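Local coordinates for protein DTDP-4-dehydrorhamnose reductase, rfbD ortholog (Clostridium acetobutylicum, PDB 1VL0) that probably reduces a dTDP-linked 4-keto-6-deoxysugar to dTDP-L-rhamnose with a nicotinamide dinucleotide, here bound as NADH, at residues M13-G19 and N65-A71; V55-N60 and A100-V104; F234-G238 and L283-I287. One frame throughout, in Å; residues are numbered along the deposited sequence.

Contact 1 of 3, residues M13-G19 and N65-A71; sequences MKILITG and NVVINCA. With NAI (1,4-dihydronicotinamide adenine dinucleotide), chain D.
Ile-15 to Thr-18 pair in parallel with Val-66 to Asn-69, the strand axes 4.7 Å apart at closest and 21° from exact alignment. Three backbone bonds form the regular pairing: Leu-16 N to Val-66 O, Ile-68 N to Leu-16 O and Thr-18 N to Ile-68 O; Cys-70 N to Thr-18 O follows just past the strand. At the start, Lys-14 O accepts from both Asn-65 N and Val-66 N. The Asn-65 amide closes this end: Lys-14 N donates to OD1 over 2.8 Å, in the carbonyl plane and on a lone pair. On one face of the sheet, Ile-15 CG2 meets Ile-68 CD1 at 3.8 Å, and the selenium of Met-13, a selenomethionine, lies near Val-66 CG2. On the other, Leu-16 and Val-67 lie side by side, CD2 to CG2 3.8 Å.

These are neighbouring central strands of the Rossmann fold that holds the dinucleotide. Helix 23-32 covers the Ile-17 and Ile-68 face; helices 52-62 and 83-104 cover the other. Thr-18 OG1 sits between its own N and carbonyl carbon (chi1 54°) and donates to Asn-69 OD1 over a short 2.6 Å. Ala-71 N reaches Asn-69 OD1 from the opposite face of the amide, at 3.2 Å, making an Asx turn. Two bonds thus grip OD1, and ND2 bonds to Gln-110, which probably fixes the amide's rotation. Gly-19, with positive phi, follows the first strand. Beyond the second, Ala-71 CB touches the adenine of the NADH, 3.3 Å from N3A.

Contact 2 of 3, residues V55-N60 and A100-V104; sequences VNKFFN and AAYSV
Two helices on one side of the Rossmann sheet, 52-62 and 83-104, pack here through Phe-59 and Ala-100. They run in roughly the same direction, with axes 9.1 Å apart at closest and 30° between them. No direct hydrogen bond joins the two segments. The methyl of Ala-100 lies over one face of the Phe-59 ring, a CH-pi contact with CB 3.9 Å from the ring centroid. It is offset toward the rim on the CG side. Val-55 CG1 stands anti to the backbone N (chi1 172°), which carries this branch to the same methyl from another side, 3.7 Å from Ala-100 CB. Val-104 CG2 meets the ring differently, at its edge and near its plane, 3.9 Å from Phe-59 CD2. Ala-101 touches the ring end at CE2. The far side of helix 83-104 faces other copies of the protein, where Tyr-102 packs on Tyr-102 of a neighbouring subunit. Toward the solvent, where Asn-60 is exposed, Val-104 CG1 rests 3.7 Å from Phe-59 O. A water bridges the helices there, donating to Asn-60 OD1 at 2.8 Å and to Ala-100 O at 3.1 Å.

Contact 3 of 3, residues F234-G238 and L283-I287; sequences FRLTG and LKEYI
Leu-236 makes most of the contact between helix 226-237 and helix 279-290, meeting Leu-283, Lys-284 and Ile-287. Both helices belong to the C-terminal part of this short-chain dehydrogenase fold, the part that in extended members of the family carries most of the sugar-nucleotide site. The contact itself is plain helix packing, with no hydrogen bond between the segments. From CB, which points toward the second helix, the chain reaches CG beside the backbone N and anti to the carbonyl carbon (chi1 -75°). The two methyls then part. Leu-236 CD1 goes inward and rests 3.9 Å from Leu-283 CG and 4.0 Å from Ile-287 CG1. It also lies close to the backbone at Lys-284 CA. Leu-236 CD2 goes to the outer side and lies 3.8 Å from Lys-284 CG, with CD of the same lysine close by. Only the aliphatic stem of Lys-284 is used; its NZ forms a salt bridge with Asp-288 one turn on. Leu-283 itself also touches Phe-229 and Glu-232, earlier in the first helix. Ile-287 is buried, and packs as well on Val-171 of helix 170-180.

Gly-238, with positive phi (88°), ends the first helix just past the contact, and its N still bonds to Phe-234 O. Thr-237 turns its hydroxyl back to its own helix, where OG1 bonds with Ile-233 O. That leaves the methyl for the neighbour: Thr-237 CG2 meets Ile-287 CG2 at 3.8 Å, the two side chains crossing at about a right angle.

In the fold
From the N terminus, strand 13-18 opens contact 1, and helix 23-32, strand 37-42 and helix 52-62 follow before strand 66-69 closes it. Contact 2 opens within that loop, at 55-60, and closes after it, at 100-104, so the two cross. They also touch: Phe-59 CZ lies 3.6 Å from Leu-16 CD2, and Ala-101 packs on Val-67. Together they tie the nucleotide-binding sheet to the helices on one of its faces. Contact 3 comes later in series. It closes a 44-residue loop between two C-terminal helices. Its centre lies about 42 Å from that of contact 2, on the opposite side of the chain's centre.

Contact 1 of 3, residues M13-G19 and N65-A71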
# COMPACT_ATOMS: atom_id res chain seq x y z
N MSE A 13 12.03 12.62 -25.67
CA MSE A 13 11.84 11.73 -24.54
C MSE A 13 13.06 10.83 -24.32
O MSE A 13 13.55 10.20 -25.25
CB MSE A 13 10.61 10.85 -24.75
CG MSE A 13 9.84 10.59 -23.48
SE MSE A 13 8.88 8.93 -23.60
CE MSE A 13 8.26 8.99 -25.49
N LYS A 14 13.50 10.77 -23.07
CA LYS A 14 14.66 10.01 -22.70
C LYS A 14 14.21 8.77 -21.89
O LYS A 14 13.63 8.88 -20.82
CB LYS A 14 15.58 10.93 -21.92
CG LYS A 14 17.04 10.58 -22.00
CD LYS A 14 17.86 11.45 -21.04
CE LYS A 14 18.20 12.84 -21.57
NZ LYS A 14 19.46 13.31 -20.92
N ILE A 15 14.53 7.60 -22.42
CA ILE A 15 14.19 6.34 -21.82
C ILE A 15 15.43 5.57 -21.40
O ILE A 15 16.18 5.11 -22.23
CB ILE A 15 13.37 5.50 -22.79
CG1 ILE A 15 12.07 6.25 -23.13
CG2 ILE A 15 13.02 4.16 -22.15
CD1 ILE A 15 11.19 5.59 -24.16
N LEU A 16 15.59 5.41 -20.09
CA LEU A 16 16.60 4.53 -19.55
C LEU A 16 16.07 3.13 -19.49
O LEU A 16 14.97 2.89 -18.95
CB LEU A 16 17.00 4.98 -18.15
CG LEU A 16 17.89 4.06 -17.33
CD1 LEU A 16 19.30 3.91 -17.95
CD2 LEU A 16 18.02 4.60 -15.91
N ILE A 17 16.85 2.19 -20.03
CA ILE A 17 16.54 0.77 -19.91
C ILE A 17 17.60 0.12 -19.08
O ILE A 17 18.79 0.22 -19.42
CB ILE A 17 16.46 0.08 -21.30
CG1 ILE A 17 15.43 0.78 -22.18
CG2 ILE A 17 16.09 -1.43 -21.14
CD1 ILE A 17 15.57 0.39 -23.66
N THR A 18 17.20 -0.53 -18.00
CA THR A 18 18.13 -1.34 -17.21
C THR A 18 17.95 -2.79 -17.55
O THR A 18 16.80 -3.25 -17.83
CB THR A 18 18.01 -1.08 -15.68
OG1 THR A 18 16.68 -1.25 -15.24
CG2 THR A 18 18.25 0.33 -15.36
N GLY A 19 19.06 -3.54 -17.51
CA GLY A 19 19.07 -4.96 -17.94
C GLY A 19 18.82 -5.05 -19.43
O GLY A 19 18.13 -5.94 -19.93
N ASN A 65 13.17 10.45 -18.59
CA ASN A 65 11.74 10.67 -18.39
C ASN A 65 11.03 9.37 -17.94
O ASN A 65 9.96 9.42 -17.34
CB ASN A 65 11.11 11.13 -19.69
CG ASN A 65 11.68 12.40 -20.15
OD1 ASN A 65 12.50 12.45 -21.07
ND2 ASN A 65 11.36 13.45 -19.42
N VAL A 66 11.63 8.24 -18.29
CA VAL A 66 11.07 6.89 -18.01
C VAL A 66 12.25 6.01 -17.77
O VAL A 66 13.28 6.15 -18.46
CB VAL A 66 10.33 6.25 -19.20
CG1 VAL A 66 9.55 4.98 -18.71
CG2 VAL A 66 9.42 7.24 -19.88
N VAL A 67 12.12 5.12 -16.79
CA VAL A 67 13.02 4.01 -16.64
C VAL A 67 12.18 2.77 -16.83
O VAL A 67 11.09 2.63 -16.26
CB VAL A 67 13.79 4.00 -15.26
CG1 VAL A 67 12.86 4.02 -14.06
CG2 VAL A 67 14.75 2.77 -15.15
N ILE A 68 12.69 1.87 -17.67
CA ILE A 68 12.15 0.54 -17.82
C ILE A 68 13.13 -0.45 -17.22
O ILE A 68 14.23 -0.63 -17.71
CB ILE A 68 11.89 0.19 -19.29
CG1 ILE A 68 10.98 1.23 -19.91
CG2 ILE A 68 11.17 -1.13 -19.43
CD1 ILE A 68 10.80 1.12 -21.42
N ASN A 69 12.69 -1.14 -16.18
CA ASN A 69 13.59 -2.06 -15.52
C ASN A 69 13.40 -3.49 -15.97
O ASN A 69 12.41 -4.15 -15.59
CB ASN A 69 13.43 -2.00 -14.02
CG ASN A 69 14.39 -2.91 -13.33
OD1 ASN A 69 15.50 -3.11 -13.82
ND2 ASN A 69 14.00 -3.44 -12.20
N CYS A 70 14.35 -3.98 -16.77
CA CYS A 70 14.34 -5.35 -17.29
C CYS A 70 15.36 -6.23 -16.59
O CYS A 70 15.50 -7.39 -16.91
CB CYS A 70 14.63 -5.36 -18.79
SG CYS A 70 13.47 -4.33 -19.72
N ALA A 71 16.09 -5.66 -15.63
CA ALA A 71 17.12 -6.40 -14.90
C ALA A 71 16.44 -7.28 -13.86
O ALA A 71 15.53 -6.83 -13.20
CB ALA A 71 18.04 -5.44 -14.20
PA NAI D . 17.24 -11.74 -18.94
O1A NAI D . 17.73 -12.72 -17.91
O2A NAI D . 17.29 -12.26 -20.36
O5B NAI D . 18.05 -10.37 -18.69
C5B NAI D . 18.06 -9.85 -17.38
C4B NAI D . 19.19 -8.84 -17.21
O4B NAI D . 19.42 -8.61 -15.82
C3B NAI D . 20.55 -9.27 -17.75
O3B NAI D . 20.93 -8.47 -18.85
C2B NAI D . 21.47 -9.07 -16.53
O2B NAI D . 22.83 -8.78 -16.83
C1B NAI D . 20.68 -7.97 -15.80
N9A NAI D . 21.13 -7.56 -14.46
C8A NAI D . 21.44 -8.41 -13.44
N7A NAI D . 21.84 -7.67 -12.38
C5A NAI D . 21.81 -6.35 -12.70
C6A NAI D . 22.13 -5.21 -11.97
N6A NAI D . 22.57 -5.29 -10.72
N1A NAI D . 22.00 -3.97 -12.57
C2A NAI D . 21.54 -3.88 -13.89
N3A NAI D . 21.26 -5.01 -14.62
C4A NAI D . 21.37 -6.25 -14.03
O3 NAI D . 15.77 -11.27 -18.52
PN NAI D . 14.40 -11.44 -19.37
O1N NAI D . 14.22 -10.33 -20.31
O2N NAI D . 14.24 -12.88 -19.70
O5D NAI D . 13.36 -11.02 -18.20
C5D NAI D . 12.83 -9.70 -18.21
C4D NAI D . 11.88 -9.53 -17.05
O4D NAI D . 10.80 -10.49 -17.12
C3D NAI D . 12.57 -9.71 -15.70
O3D NAI D . 12.18 -8.60 -14.95
C2D NAI D . 12.02 -11.02 -15.13
O2D NAI D . 11.89 -11.12 -13.72
C1D NAI D . 10.65 -11.06 -15.82
N1N NAI D . 10.12 -12.41 -16.00
C2N NAI D . 10.70 -13.23 -16.94
C3N NAI D . 10.17 -14.51 -17.11
C7N NAI D . 10.95 -15.56 -17.85
O7N NAI D . 10.25 -16.70 -18.26
N7N NAI D . 12.25 -15.39 -18.09
C4N NAI D . 9.06 -14.92 -16.35
C5N NAI D . 8.49 -14.07 -15.40
C6N NAI D . 9.06 -12.81 -15.25

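Contact 2 of 3, residues V55-N60 and A100-V104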
# COMPACT_ATOMS: atom_id res chain seq x y z
N VAL A 55 22.96 4.73 -8.45
CA VAL A 55 21.66 4.96 -9.09
C VAL A 55 21.19 6.43 -8.98
O VAL A 55 20.77 7.04 -9.99
CB VAL A 55 20.62 4.04 -8.57
CG1 VAL A 55 19.27 4.45 -9.10
CG2 VAL A 55 20.92 2.63 -8.99
N ASN A 56 21.29 7.01 -7.78
CA ASN A 56 20.91 8.41 -7.58
C ASN A 56 21.70 9.36 -8.46
O ASN A 56 21.14 10.24 -9.08
CB ASN A 56 21.05 8.85 -6.11
CG ASN A 56 20.13 8.09 -5.16
OD1 ASN A 56 19.20 7.40 -5.58
ND2 ASN A 56 20.40 8.21 -3.87
N LYS A 57 23.01 9.17 -8.50
CA LYS A 57 23.87 10.02 -9.30
C LYS A 57 23.53 9.95 -10.78
O LYS A 57 23.49 10.95 -11.47
CB LYS A 57 25.33 9.61 -9.10
CG LYS A 57 26.33 10.59 -9.71
CD LYS A 57 27.58 9.90 -10.21
CE LYS A 57 28.55 9.60 -9.09
NZ LYS A 57 29.51 10.73 -8.94
N PHE A 58 23.31 8.75 -11.27
CA PHE A 58 22.99 8.52 -12.68
C PHE A 58 21.71 9.27 -13.06
O PHE A 58 21.67 10.02 -14.04
CB PHE A 58 22.82 7.01 -12.92
CG PHE A 58 22.77 6.63 -14.37
CD1 PHE A 58 21.58 6.75 -15.09
CD2 PHE A 58 23.92 6.14 -15.02
CE1 PHE A 58 21.52 6.39 -16.42
CE2 PHE A 58 23.86 5.77 -16.34
CZ PHE A 58 22.67 5.90 -17.05
N PHE A 59 20.66 9.07 -12.27
CA PHE A 59 19.40 9.78 -12.55
C PHE A 59 19.53 11.30 -12.46
O PHE A 59 18.96 12.02 -13.26
CB PHE A 59 18.34 9.30 -11.60
CG PHE A 59 17.63 8.05 -12.07
CD1 PHE A 59 18.28 6.83 -12.06
CD2 PHE A 59 16.33 8.11 -12.53
CE1 PHE A 59 17.59 5.66 -12.47
CE2 PHE A 59 15.69 6.97 -12.99
CZ PHE A 59 16.32 5.75 -12.94
N ASN A 60 20.26 11.78 -11.46
CA ASN A 60 20.42 13.23 -11.28
C ASN A 60 21.18 13.86 -12.45
O ASN A 60 20.88 14.99 -12.81
CB ASN A 60 21.11 13.57 -9.96
CG ASN A 60 20.24 13.23 -8.74
OD1 ASN A 60 19.04 13.04 -8.83
ND2 ASN A 60 20.87 13.17 -7.58
N ALA A 100 14.74 7.08 -7.29
CA ALA A 100 15.63 7.94 -8.08
C ALA A 100 14.82 8.55 -9.21
O ALA A 100 14.96 9.70 -9.51
CB ALA A 100 16.79 7.14 -8.61
N ALA A 101 13.97 7.75 -9.85
CA ALA A 101 13.02 8.25 -10.84
C ALA A 101 12.15 9.35 -10.25
O ALA A 101 12.07 10.44 -10.82
CB ALA A 101 12.17 7.12 -11.41
N TYR A 102 11.48 9.07 -9.16
CA TYR A 102 10.67 10.07 -8.47
C TYR A 102 11.37 11.41 -8.24
O TYR A 102 10.79 12.45 -8.45
CB TYR A 102 10.15 9.53 -7.13
CG TYR A 102 9.21 10.50 -6.45
CD1 TYR A 102 7.90 10.62 -6.85
CD2 TYR A 102 9.67 11.34 -5.41
CE1 TYR A 102 7.04 11.53 -6.24
CE2 TYR A 102 8.83 12.28 -4.82
CZ TYR A 102 7.51 12.37 -5.23
OH TYR A 102 6.62 13.26 -4.67
N SER A 103 12.62 11.36 -7.83
CA SER A 103 13.39 12.56 -7.57
C SER A 103 13.54 13.43 -8.79
O SER A 103 13.66 14.62 -8.63
CB SER A 103 14.77 12.20 -7.01
OG SER A 103 14.58 11.60 -5.72
N VAL A 104 13.50 12.85 -10.00
CA VAL A 104 13.64 13.65 -11.24
C VAL A 104 12.33 13.77 -12.05
O VAL A 104 12.33 14.27 -13.18
CB VAL A 104 14.84 13.14 -12.12
CG1 VAL A 104 16.12 13.25 -11.32
CG2 VAL A 104 14.64 11.66 -12.58
O HOH W 1 17.67 10.62 -8.22

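Contact 3 of 3, residues F234-G238 and L283-I287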
# COMPACT_ATOMS: atom_id res chain seq x y z
N PHE A 234 8.49 -28.45 -31.75
CA PHE A 234 8.99 -29.51 -32.64
C PHE A 234 8.14 -29.68 -33.93
O PHE A 234 8.68 -29.91 -35.02
CB PHE A 234 9.13 -30.82 -31.86
CG PHE A 234 10.13 -30.75 -30.74
CD1 PHE A 234 11.39 -30.18 -30.94
CD2 PHE A 234 9.80 -31.23 -29.47
CE1 PHE A 234 12.31 -30.12 -29.91
CE2 PHE A 234 10.73 -31.18 -28.41
CZ PHE A 234 11.99 -30.62 -28.63
N ARG A 235 6.82 -29.45 -33.82
CA ARG A 235 5.99 -29.35 -35.00
C ARG A 235 6.43 -28.23 -35.95
O ARG A 235 6.55 -28.43 -37.17
CB ARG A 235 4.53 -29.16 -34.62
CG ARG A 235 3.57 -29.33 -35.78
CD ARG A 235 2.16 -28.81 -35.54
NE ARG A 235 2.09 -27.34 -35.46
CZ ARG A 235 2.00 -26.51 -36.50
NH1 ARG A 235 1.98 -26.96 -37.72
NH2 ARG A 235 1.99 -25.21 -36.30
N LEU A 236 6.74 -27.08 -35.39
CA LEU A 236 7.15 -25.92 -36.20
C LEU A 236 8.54 -26.07 -36.81
O LEU A 236 8.80 -25.60 -37.93
CB LEU A 236 7.10 -24.66 -35.35
CG LEU A 236 5.72 -24.06 -35.05
CD1 LEU A 236 5.83 -23.01 -33.95
CD2 LEU A 236 5.06 -23.46 -36.28
N THR A 237 9.47 -26.70 -36.09
CA THR A 237 10.88 -26.79 -36.56
C THR A 237 11.09 -28.01 -37.46
O THR A 237 12.03 -28.06 -38.25
CB THR A 237 11.85 -26.91 -35.39
OG1 THR A 237 11.34 -27.93 -34.50
CG2 THR A 237 11.89 -25.64 -34.57
N GLY A 238 10.20 -29.00 -37.29
CA GLY A 238 10.26 -30.24 -38.04
C GLY A 238 11.12 -31.29 -37.39
O GLY A 238 11.33 -32.36 -37.97
N LEU A 283 4.77 -17.57 -31.41
CA LEU A 283 5.81 -18.58 -31.37
C LEU A 283 6.28 -18.89 -32.80
O LEU A 283 7.52 -18.88 -33.09
CB LEU A 283 5.27 -19.83 -30.67
CG LEU A 283 6.30 -20.96 -30.65
CD1 LEU A 283 7.68 -20.53 -29.98
CD2 LEU A 283 5.74 -22.20 -30.06
N LYS A 284 5.33 -19.05 -33.72
CA LYS A 284 5.70 -19.26 -35.13
C LYS A 284 6.56 -18.12 -35.66
O LYS A 284 7.55 -18.36 -36.38
CB LYS A 284 4.49 -19.45 -36.04
CG LYS A 284 4.89 -19.85 -37.46
CD LYS A 284 3.78 -20.36 -38.33
CE LYS A 284 4.35 -20.98 -39.63
NZ LYS A 284 5.30 -20.05 -40.38
N GLU A 285 6.21 -16.88 -35.34
CA GLU A 285 6.98 -15.71 -35.82
C GLU A 285 8.43 -15.81 -35.28
O GLU A 285 9.41 -15.48 -35.95
CB GLU A 285 6.29 -14.44 -35.38
CG GLU A 285 7.01 -13.14 -35.66
CD GLU A 285 6.43 -11.93 -34.90
OE1 GLU A 285 6.52 -11.89 -33.64
OE2 GLU A 285 5.90 -10.99 -35.56
N TYR A 286 8.56 -16.28 -34.06
CA TYR A 286 9.85 -16.38 -33.41
C TYR A 286 10.71 -17.47 -34.01
O TYR A 286 11.90 -17.24 -34.32
CB TYR A 286 9.68 -16.60 -31.90
CG TYR A 286 11.00 -16.75 -31.15
CD1 TYR A 286 11.85 -15.67 -30.99
CD2 TYR A 286 11.35 -17.94 -30.60
CE1 TYR A 286 13.04 -15.80 -30.30
CE2 TYR A 286 12.53 -18.10 -29.91
CZ TYR A 286 13.37 -17.03 -29.76
OH TYR A 286 14.53 -17.21 -29.07
N ILE A 287 10.14 -18.66 -34.18
CA ILE A 287 10.83 -19.78 -34.79
C ILE A 287 11.27 -19.40 -36.21
O ILE A 287 12.40 -19.71 -36.58
CB ILE A 287 9.93 -21.06 -34.85
CG1 ILE A 287 9.49 -21.51 -33.47
CG2 ILE A 287 10.63 -22.22 -35.58
CD1 ILE A 287 10.52 -22.00 -32.63